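Cytochrome c (Pseudomonas aeruginosa, PDB 6RTE) acts as the dihydro-heme d1 dehydrogenase NirN, an oxidoreductase of heme d1 biosynthesis that joins a heme c-binding part to an eight-bladed beta-propeller. Local coordinates at residues G458-L463 against L472-A477; H131-L136 against K211-V216; S155-V160 against I171-S176. One frame throughout, in Å; residues are numbered along the deposited sequence.

Contact 1: residues G458-L463 against L472-A477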
loop_
_atom_site.group_PDB
_atom_site.type_symbol
_atom_site.label_atom_id
_atom_site.label_comp_id
_atom_site.label_asym_id
_atom_site.label_seq_id
_atom_site.Cartn_x
_atom_site.Cartn_y
_atom_site.Cartn_z
ATOM N N GLY A 458 8.419 -20.707 -3.745
ATOM C CA GLY A 458 9.601 -20.149 -3.115
ATOM C C GLY A 458 10.903 -20.375 -3.846
ATOM O O GLY A 458 11.961 -20.013 -3.313
ATOM N N ARG A 459 10.871 -20.957 -5.048
ATOM C CA ARG A 459 12.105 -21.243 -5.772
ATOM C C ARG A 459 12.788 -19.987 -6.303
ATOM O O ARG A 459 14.007 -20.006 -6.517
ATOM C CB ARG A 459 11.833 -22.194 -6.940
ATOM C CG ARG A 459 11.761 -23.665 -6.554
ATOM C CD ARG A 459 11.662 -24.539 -7.804
ATOM N NE ARG A 459 10.503 -24.179 -8.623
ATOM C CZ ARG A 459 10.447 -24.284 -9.950
ATOM N NH1 ARG A 459 9.341 -23.921 -10.590
ATOM N NH2 ARG A 459 11.491 -24.736 -10.639
ATOM N N TYR A 460 12.043 -18.903 -6.527
ATOM C CA TYR A 460 12.613 -17.678 -7.071
ATOM C C TYR A 460 12.126 -16.476 -6.279
ATOM O O TYR A 460 11.013 -16.467 -5.753
ATOM C CB TYR A 460 12.253 -17.491 -8.549
ATOM C CG TYR A 460 12.757 -18.598 -9.439
ATOM C CD1 TYR A 460 14.059 -18.591 -9.917
ATOM C CD2 TYR A 460 11.929 -19.653 -9.801
ATOM C CE1 TYR A 460 14.525 -19.607 -10.732
ATOM C CE2 TYR A 460 12.385 -20.670 -10.616
ATOM C CZ TYR A 460 13.682 -20.640 -11.078
ATOM O OH TYR A 460 14.143 -21.649 -11.889
ATOM N N ALA A 461 12.982 -15.454 -6.210
ATOM C CA ALA A 461 12.676 -14.202 -5.536
ATOM C C ALA A 461 12.771 -13.064 -6.543
ATOM O O ALA A 461 13.686 -13.031 -7.369
ATOM C CB ALA A 461 13.634 -13.956 -4.363
ATOM N N LEU A 462 11.820 -12.138 -6.476
ATOM C CA LEU A 462 11.718 -11.040 -7.437
ATOM C C LEU A 462 11.965 -9.721 -6.711
ATOM O O LEU A 462 11.169 -9.316 -5.854
ATOM C CB LEU A 462 10.357 -11.047 -8.126
ATOM C CG LEU A 462 10.192 -12.116 -9.212
ATOM C CD1 LEU A 462 10.163 -13.525 -8.631
ATOM C CD2 LEU A 462 8.941 -11.838 -10.025
ATOM N N LEU A 463 13.063 -9.057 -7.068
ATOM C CA LEU A 463 13.499 -7.810 -6.454
ATOM C C LEU A 463 13.240 -6.635 -7.390
ATOM O O LEU A 463 13.338 -6.761 -8.612
ATOM C CB LEU A 463 14.997 -7.869 -6.117
ATOM C CG LEU A 463 15.429 -8.627 -4.859
ATOM C CD1 LEU A 463 14.941 -10.073 -4.837
ATOM C CD2 LEU A 463 16.956 -8.577 -4.732
ATOM N N LEU A 472 12.826 -5.384 -12.768
ATOM C CA LEU A 472 12.417 -6.538 -11.977
ATOM C C LEU A 472 13.490 -7.611 -12.168
ATOM O O LEU A 472 13.671 -8.115 -13.282
ATOM C CB LEU A 472 11.045 -7.024 -12.441
ATOM C CG LEU A 472 10.260 -8.045 -11.624
ATOM C CD1 LEU A 472 9.982 -7.522 -10.242
ATOM C CD2 LEU A 472 8.948 -8.381 -12.335
ATOM N N VAL A 473 14.211 -7.944 -11.098
ATOM C CA VAL A 473 15.337 -8.873 -11.167
ATOM C C VAL A 473 14.941 -10.175 -10.492
ATOM O O VAL A 473 14.571 -10.185 -9.306
ATOM C CB VAL A 473 16.601 -8.289 -10.514
ATOM C CG1 VAL A 473 17.827 -9.134 -10.883
ATOM C CG2 VAL A 473 16.792 -6.846 -10.931
ATOM N N VAL A 474 15.032 -11.275 -11.246
ATOM C CA VAL A 474 14.644 -12.602 -10.779
ATOM C C VAL A 474 15.891 -13.319 -10.282
ATOM O O VAL A 474 16.911 -13.360 -10.979
ATOM C CB VAL A 474 13.959 -13.409 -11.896
ATOM C CG1 VAL A 474 13.449 -14.763 -11.370
ATOM C CG2 VAL A 474 12.817 -12.606 -12.504
ATOM N N TYR A 475 15.805 -13.887 -9.079
ATOM C CA TYR A 475 16.900 -14.603 -8.450
ATOM C C TYR A 475 16.462 -16.015 -8.093
ATOM O O TYR A 475 15.334 -16.225 -7.641
ATOM C CB TYR A 475 17.365 -13.910 -7.165
ATOM C CG TYR A 475 18.160 -12.645 -7.360
ATOM C CD1 TYR A 475 17.526 -11.435 -7.600
ATOM C CD2 TYR A 475 19.543 -12.655 -7.272
ATOM C CE1 TYR A 475 18.250 -10.271 -7.767
ATOM C CE2 TYR A 475 20.277 -11.494 -7.436
ATOM C CZ TYR A 475 19.622 -10.306 -7.683
ATOM O OH TYR A 475 20.343 -9.150 -7.848
ATOM N N ASP A 476 17.362 -16.974 -8.282
ATOM C CA ASP A 476 17.178 -18.300 -7.705
ATOM C C ASP A 476 17.306 -18.187 -6.189
ATOM O O ASP A 476 18.356 -17.776 -5.679
ATOM C CB ASP A 476 18.209 -19.273 -8.277
ATOM C CG ASP A 476 17.952 -20.712 -7.863
ATOM O OD1 ASP A 476 17.653 -20.954 -6.676
ATOM O OD2 ASP A 476 18.059 -21.606 -8.734
ATOM N N ALA A 477 16.239 -18.543 -5.470
ATOM C CA ALA A 477 16.169 -18.257 -4.041
ATOM C C ALA A 477 17.140 -19.093 -3.217
ATOM O O ALA A 477 17.438 -18.719 -2.079
ATOM C CB ALA A 477 14.743 -18.478 -3.532
#

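Contact 2: residues H131-L136 against K211-V216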
loop_
_atom_site.group_PDB
_atom_site.type_symbol
_atom_site.label_atom_id
_atom_site.label_comp_id
_atom_site.label_asym_id
_atom_site.label_seq_id
_atom_site.Cartn_x
_atom_site.Cartn_y
_atom_site.Cartn_z
ATOM N N HIS A 131 -16.763 -4.264 -17.893
ATOM C CA HIS A 131 -16.897 -5.706 -18.142
ATOM C C HIS A 131 -17.457 -6.370 -16.894
ATOM O O HIS A 131 -16.716 -6.952 -16.090
ATOM C CB HIS A 131 -15.550 -6.331 -18.528
ATOM C CG HIS A 131 -14.923 -5.717 -19.741
ATOM N ND1 HIS A 131 -13.925 -4.771 -19.659
ATOM C CD2 HIS A 131 -15.154 -5.904 -21.060
ATOM C CE1 HIS A 131 -13.568 -4.402 -20.876
ATOM N NE2 HIS A 131 -14.294 -5.080 -21.745
ATOM N N PRO A 132 -18.772 -6.301 -16.694
ATOM C CA PRO A 132 -19.370 -6.923 -15.504
ATOM C C PRO A 132 -19.067 -8.415 -15.436
ATOM O O PRO A 132 -19.114 -9.126 -16.444
ATOM C CB PRO A 132 -20.875 -6.661 -15.679
ATOM C CG PRO A 132 -20.968 -5.519 -16.680
ATOM C CD PRO A 132 -19.781 -5.671 -17.572
ATOM N N LEU A 133 -18.771 -8.891 -14.219
ATOM C CA LEU A 133 -18.427 -10.299 -14.031
ATOM C C LEU A 133 -19.529 -11.232 -14.511
ATOM O O LEU A 133 -19.246 -12.330 -15.004
ATOM C CB LEU A 133 -18.137 -10.579 -12.562
ATOM C CG LEU A 133 -16.762 -10.170 -12.046
ATOM C CD1 LEU A 133 -16.750 -10.450 -10.542
ATOM C CD2 LEU A 133 -15.661 -10.909 -12.770
ATOM N N ALA A 134 -20.790 -10.833 -14.350
ATOM C CA ALA A 134 -21.891 -11.670 -14.830
ATOM C C ALA A 134 -21.779 -11.963 -16.319
ATOM O O ALA A 134 -22.303 -12.982 -16.792
ATOM C CB ALA A 134 -23.234 -11.000 -14.531
ATOM N N THR A 135 -21.114 -11.089 -17.080
ATOM C CA THR A 135 -21.009 -11.251 -18.524
ATOM C C THR A 135 -19.733 -11.957 -18.961
ATOM O O THR A 135 -19.539 -12.155 -20.160
ATOM C CB THR A 135 -21.074 -9.890 -19.236
ATOM O OG1 THR A 135 -19.890 -9.137 -18.932
ATOM C CG2 THR A 135 -22.312 -9.099 -18.807
ATOM N N LEU A 136 -18.860 -12.331 -18.030
ATOM C CA LEU A 136 -17.584 -12.895 -18.429
ATOM C C LEU A 136 -17.508 -14.376 -18.084
ATOM O O LEU A 136 -17.955 -14.781 -17.003
ATOM C CB LEU A 136 -16.423 -12.172 -17.739
ATOM C CG LEU A 136 -16.192 -10.697 -18.083
ATOM C CD1 LEU A 136 -15.174 -10.111 -17.132
ATOM C CD2 LEU A 136 -15.732 -10.527 -19.526
ATOM N N LYS A 211 -9.230 -8.254 -17.790
ATOM C CA LYS A 211 -10.118 -7.131 -18.066
ATOM C C LYS A 211 -10.433 -6.367 -16.796
ATOM O O LYS A 211 -10.578 -6.963 -15.719
ATOM C CB LYS A 211 -11.433 -7.614 -18.697
ATOM C CG LYS A 211 -11.307 -7.987 -20.173
ATOM C CD LYS A 211 -12.586 -8.621 -20.678
ATOM C CE LYS A 211 -12.458 -9.002 -22.150
ATOM N NZ LYS A 211 -12.091 -7.813 -22.960
ATOM N N VAL A 212 -10.532 -5.040 -16.921
ATOM C CA VAL A 212 -11.108 -4.225 -15.868
ATOM C C VAL A 212 -12.596 -4.531 -15.776
ATOM O O VAL A 212 -13.323 -4.446 -16.771
ATOM C CB VAL A 212 -10.866 -2.728 -16.143
ATOM C CG1 VAL A 212 -11.552 -1.880 -15.101
ATOM C CG2 VAL A 212 -9.372 -2.409 -16.194
ATOM N N VAL A 213 -13.050 -4.886 -14.577
ATOM C CA VAL A 213 -14.458 -5.203 -14.332
ATOM C C VAL A 213 -15.239 -3.947 -13.960
ATOM O O VAL A 213 -16.313 -3.674 -14.512
ATOM C CB VAL A 213 -14.560 -6.261 -13.211
ATOM C CG1 VAL A 213 -16.011 -6.421 -12.737
ATOM C CG2 VAL A 213 -13.977 -7.595 -13.682
ATOM N N ALA A 214 -14.718 -3.189 -13.003
ATOM C CA ALA A 214 -15.410 -2.014 -12.508
ATOM C C ALA A 214 -14.400 -1.064 -11.883
ATOM O O ALA A 214 -13.289 -1.462 -11.512
ATOM C CB ALA A 214 -16.486 -2.396 -11.483
ATOM N N GLU A 215 -14.812 0.196 -11.760
ATOM C CA GLU A 215 -14.067 1.189 -11.013
ATOM C C GLU A 215 -15.056 2.121 -10.325
ATOM O O GLU A 215 -16.163 2.358 -10.816
ATOM C CB GLU A 215 -13.134 2.027 -11.897
ATOM C CG GLU A 215 -12.113 1.215 -12.695
ATOM C CD GLU A 215 -11.088 2.119 -13.364
ATOM O OE1 GLU A 215 -11.395 2.654 -14.456
ATOM O OE2 GLU A 215 -9.995 2.319 -12.777
ATOM N N VAL A 216 -14.638 2.658 -9.185
ATOM C CA VAL A 216 -15.449 3.601 -8.434
ATOM C C VAL A 216 -14.478 4.528 -7.719
ATOM O O VAL A 216 -13.341 4.155 -7.421
ATOM C CB VAL A 216 -16.426 2.877 -7.473
ATOM C CG1 VAL A 216 -15.726 2.310 -6.238
ATOM C CG2 VAL A 216 -17.587 3.790 -7.068
#

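Contact 3: residues S155-V160 against I171-S176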
loop_
_atom_site.group_PDB
_atom_site.type_symbol
_atom_site.label_atom_id
_atom_site.label_comp_id
_atom_site.label_asym_id
_atom_site.label_seq_id
_atom_site.Cartn_x
_atom_site.Cartn_y
_atom_site.Cartn_z
ATOM N N SER A 155 5.260 1.919 -11.166
ATOM C CA SER A 155 4.840 3.209 -10.626
ATOM C C SER A 155 5.391 4.393 -11.414
ATOM O O SER A 155 4.845 5.492 -11.306
ATOM C CB SER A 155 5.256 3.311 -9.158
ATOM O OG SER A 155 6.647 3.562 -9.031
ATOM N N GLY A 156 6.449 4.194 -12.197
ATOM C CA GLY A 156 7.030 5.298 -12.946
ATOM C C GLY A 156 6.118 5.834 -14.032
ATOM O O GLY A 156 6.084 7.042 -14.284
ATOM N N ASP A 157 5.380 4.948 -14.709
ATOM C CA ASP A 157 4.444 5.353 -15.753
ATOM C C ASP A 157 3.029 4.867 -15.464
ATOM O O ASP A 157 2.175 4.886 -16.353
ATOM C CB ASP A 157 4.915 4.864 -17.130
ATOM C CG ASP A 157 5.383 3.411 -17.125
ATOM O OD1 ASP A 157 5.133 2.686 -16.135
ATOM O OD2 ASP A 157 6.010 2.998 -18.130
ATOM N N HIS A 158 2.769 4.448 -14.231
ATOM C CA HIS A 158 1.427 4.104 -13.768
ATOM C C HIS A 158 0.778 3.068 -14.684
ATOM O O HIS A 158 -0.284 3.271 -15.276
ATOM C CB HIS A 158 0.596 5.375 -13.626
ATOM C CG HIS A 158 1.290 6.418 -12.812
ATOM N ND1 HIS A 158 1.460 6.295 -11.449
ATOM C CD2 HIS A 158 1.937 7.557 -13.175
ATOM C CE1 HIS A 158 2.148 7.339 -11.002
ATOM N NE2 HIS A 158 2.448 8.113 -12.030
ATOM N N HIS A 159 1.465 1.942 -14.787
ATOM C CA HIS A 159 0.957 0.748 -15.433
ATOM C C HIS A 159 1.034 -0.410 -14.452
ATOM O O HIS A 159 1.689 -0.331 -13.409
ATOM C CB HIS A 159 1.753 0.422 -16.706
ATOM C CG HIS A 159 1.332 1.221 -17.898
ATOM N ND1 HIS A 159 1.635 2.559 -18.040
ATOM C CD2 HIS A 159 0.618 0.879 -18.995
ATOM C CE1 HIS A 159 1.140 3.001 -19.182
ATOM N NE2 HIS A 159 0.513 2.001 -19.779
ATOM N N VAL A 160 0.340 -1.492 -14.808
ATOM C CA VAL A 160 0.411 -2.759 -14.092
ATOM C C VAL A 160 0.705 -3.838 -15.121
ATOM O O VAL A 160 0.087 -3.855 -16.191
ATOM C CB VAL A 160 -0.895 -3.074 -13.342
ATOM C CG1 VAL A 160 -0.897 -4.534 -12.824
ATOM C CG2 VAL A 160 -1.119 -2.083 -12.205
ATOM N N ILE A 171 1.911 -11.469 -19.493
ATOM C CA ILE A 171 0.735 -11.888 -20.240
ATOM C C ILE A 171 -0.249 -10.752 -20.442
ATOM O O ILE A 171 -1.201 -10.904 -21.228
ATOM C CB ILE A 171 0.030 -13.096 -19.582
ATOM C CG1 ILE A 171 -0.526 -12.747 -18.204
ATOM C CG2 ILE A 171 1.002 -14.272 -19.467
ATOM C CD1 ILE A 171 -1.401 -13.857 -17.620
ATOM N N ALA A 172 -0.049 -9.617 -19.774
ATOM C CA ALA A 172 -0.893 -8.446 -19.951
ATOM C C ALA A 172 -0.195 -7.248 -19.322
ATOM O O ALA A 172 0.549 -7.393 -18.345
ATOM C CB ALA A 172 -2.273 -8.640 -19.314
ATOM N N ARG A 173 -0.457 -6.072 -19.880
ATOM C CA ARG A 173 -0.019 -4.814 -19.299
ATOM C C ARG A 173 -1.121 -3.799 -19.551
ATOM O O ARG A 173 -1.684 -3.763 -20.648
ATOM C CB ARG A 173 1.311 -4.366 -19.912
ATOM C CG ARG A 173 1.948 -3.168 -19.223
ATOM C CD ARG A 173 3.273 -2.790 -19.884
ATOM N NE ARG A 173 3.968 -1.756 -19.114
ATOM C CZ ARG A 173 4.045 -0.468 -19.449
ATOM N NH1 ARG A 173 3.485 -0.015 -20.567
ATOM N NH2 ARG A 173 4.699 0.372 -18.657
ATOM N N PHE A 174 -1.466 -3.011 -18.535
ATOM C CA PHE A 174 -2.530 -2.031 -18.696
ATOM C C PHE A 174 -2.205 -0.782 -17.885
ATOM O O PHE A 174 -1.519 -0.861 -16.861
ATOM C CB PHE A 174 -3.908 -2.600 -18.280
ATOM C CG PHE A 174 -3.969 -3.159 -16.873
ATOM C CD1 PHE A 174 -3.548 -4.451 -16.602
ATOM C CD2 PHE A 174 -4.479 -2.401 -15.836
ATOM C CE1 PHE A 174 -3.619 -4.975 -15.308
ATOM C CE2 PHE A 174 -4.553 -2.915 -14.551
ATOM C CZ PHE A 174 -4.118 -4.205 -14.290
ATOM N N PRO A 175 -2.651 0.389 -18.349
ATOM C CA PRO A 175 -2.457 1.610 -17.557
ATOM C C PRO A 175 -3.404 1.621 -16.373
ATOM O O PRO A 175 -4.565 1.218 -16.481
ATOM C CB PRO A 175 -2.772 2.735 -18.547
ATOM C CG PRO A 175 -3.771 2.113 -19.481
ATOM C CD PRO A 175 -3.346 0.665 -19.623
ATOM N N SER A 176 -2.886 2.054 -15.230
ATOM C CA SER A 176 -3.671 2.083 -14.009
ATOM C C SER A 176 -4.124 3.507 -13.709
ATOM O O SER A 176 -3.778 4.463 -14.410
ATOM C CB SER A 176 -2.863 1.523 -12.837
ATOM O OG SER A 176 -1.792 2.392 -12.491
HETATM O O HOH W 1 4.612 2.817 -20.980
HETATM O O HOH W 2 -1.639 5.177 -16.648
HETATM O O HOH W 3 0.656 1.735 -11.505
#

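Contact 1: residues G458-L463 against L472-A477
A461 and Y475 hold each other by two backbone bonds, A461 N to Y475 O and Y475 N to A461 O, each 2.9 Å. L463 and V473 repeat this hydrogen-bonded pairing, and the L463 N to V473 O bond is almost straight (175° at the hydrogen). At the far end A477 N still reaches R459 O at 2.9 Å. The A477 methyl lies close against G458 O, CB at 3.2 Å, and a small side chain suits a place so near the backbone.

On the face carrying A461 and V473, the side chains of L463 and Y475 cross at about a right angle, the CD2 branch of the leucine meeting CE1 of the ring at 3.7 Å. The face of Y460, L462 and V474 is largely apolar, with D476 at its end. Y460 CB lies 4.1 Å from V474 CG1. With CG anti to the backbone N (chi1 -168°), L472 turns CD1 back to 4.1 Å from L462 CB, the two side chains meeting at a slant. Y460 also turns an edge of its ring to Y475 O.

Further out, F168 packs edge-to-face on Y460 and touches L462 and V474, while V452 backs A461 and L463. D476 OD1 accepts from the backbone N of H478 and S479, holding the chain as it leaves the strand. G458, with positive phi, suits the turn before Y460. This beta hairpin supplies the two inner strands of a four-stranded antiparallel propeller blade.

Contact 2: residues H131-L136 against K211-V216
A classic beta bulge, with V213 and A214 both facing L204, lies where H131 meets strand 211-217, an outer strand of its sheet. H131 belongs to the loop that runs from helix 120-126 to the first propeller strand, 150-154, so the contact lays the linker along a blade edge.

The imidazole makes a full hydrogen bond: H131 ND1 donates to V212 O over 3.0 Å, and the acceptor lies almost exactly in the ring plane. One ring face takes the lysine chain crossing it at about a right angle, with K211 CD 3.9 Å from the centroid in a CH-pi contact. Histidine suits the place because it offers both an in-plane N-H and a flat face for methylenes. K211 runs extended and then bends at its last torsion (chi4 -56°), which sets NZ 3.7 Å from H131 NE2. The backbones touch more lightly: H131 N to V213 O is a weak bond of 3.5 Å, and V213 CA offers its hydrogen to H131 O.

Beside the ring, both methyls of V213 meet L133, whose CD2 lies 3.8 Å from V213 CG2. L136 CD2 touches K211 CD at 3.9 Å, and both leucines also rest on D206. A short 3-10 turn, 133-135, brings them round together. P132 O accepts from both T135 N and T135 OG1, the hydroxyl on a lone pair at 2.6 Å, which fixes the turn.

With the N-H on ND1 bonded to V212 O and the lysine NZ near NE2, a second positive charge would probably be disfavoured, consistent with a neutral ring.

Contact 3: residues S155-V160 against I171-S176
H159 lies in the close-packed part, its imidazole held between two layers. The R173 guanidinium stacks flat on one face, planes 4° and centres 3.9 Å apart, and P175 CA meets the opposite face 3.7 Å from the centroid. H159 ND1 also donates to D157 O, a bent bond helping fix the ring's rotation. Arginine suits the outer layer: with CG anti to the backbone N (chi1 -172°), then extended to NE, it lays a flat cation across the ring. Beside them V160 CB sits over the F174 ring, 3.5 Å from CZ, and F195 touches both.

V160 and F174 exchange two backbone bonds, the start of the antiparallel hairpin 159-164/169-175 in a propeller blade. A G1 beta bulge at H158 and H159 opposite E154 precedes it, and the H158 side chain comes about 4 Å from bound heme c.

The solvent side is polar and water-bridged. R173 NH2 meets D157 OD2 from above the carboxylate plane in a bent salt bridge (3.0 Å, 132° at the hydrogen), while R173 NE makes its own with E154. Water 1 links D157 OD2 to R173 NH1, water 2 spans H158 O and S176 O, and water 3 ties H159 O to S176 OG.

Overall arrangement
Contacts 3, 2 and 1 mark three neighbouring sheets of the propeller. Contact 3 lies in the sheet that joins strands 150-154, 159-164 and 169-175 to the C-terminal strand 491-496, so both chain ends of the propeller meet there. Contact 2 fixes the incoming linker to the outer strand of the next sheet, and the loop it closes encloses contact 3; their centres are 18 Å apart, their nearest atoms about 5 Å. Contact 1, last in the chain, sits in the sheet before the closure, its centre 21 Å from that of contact 3 and 32 Å from that of contact 2. The closing sheet packs on both neighbours, through L472 on V152 and F174 on Y205.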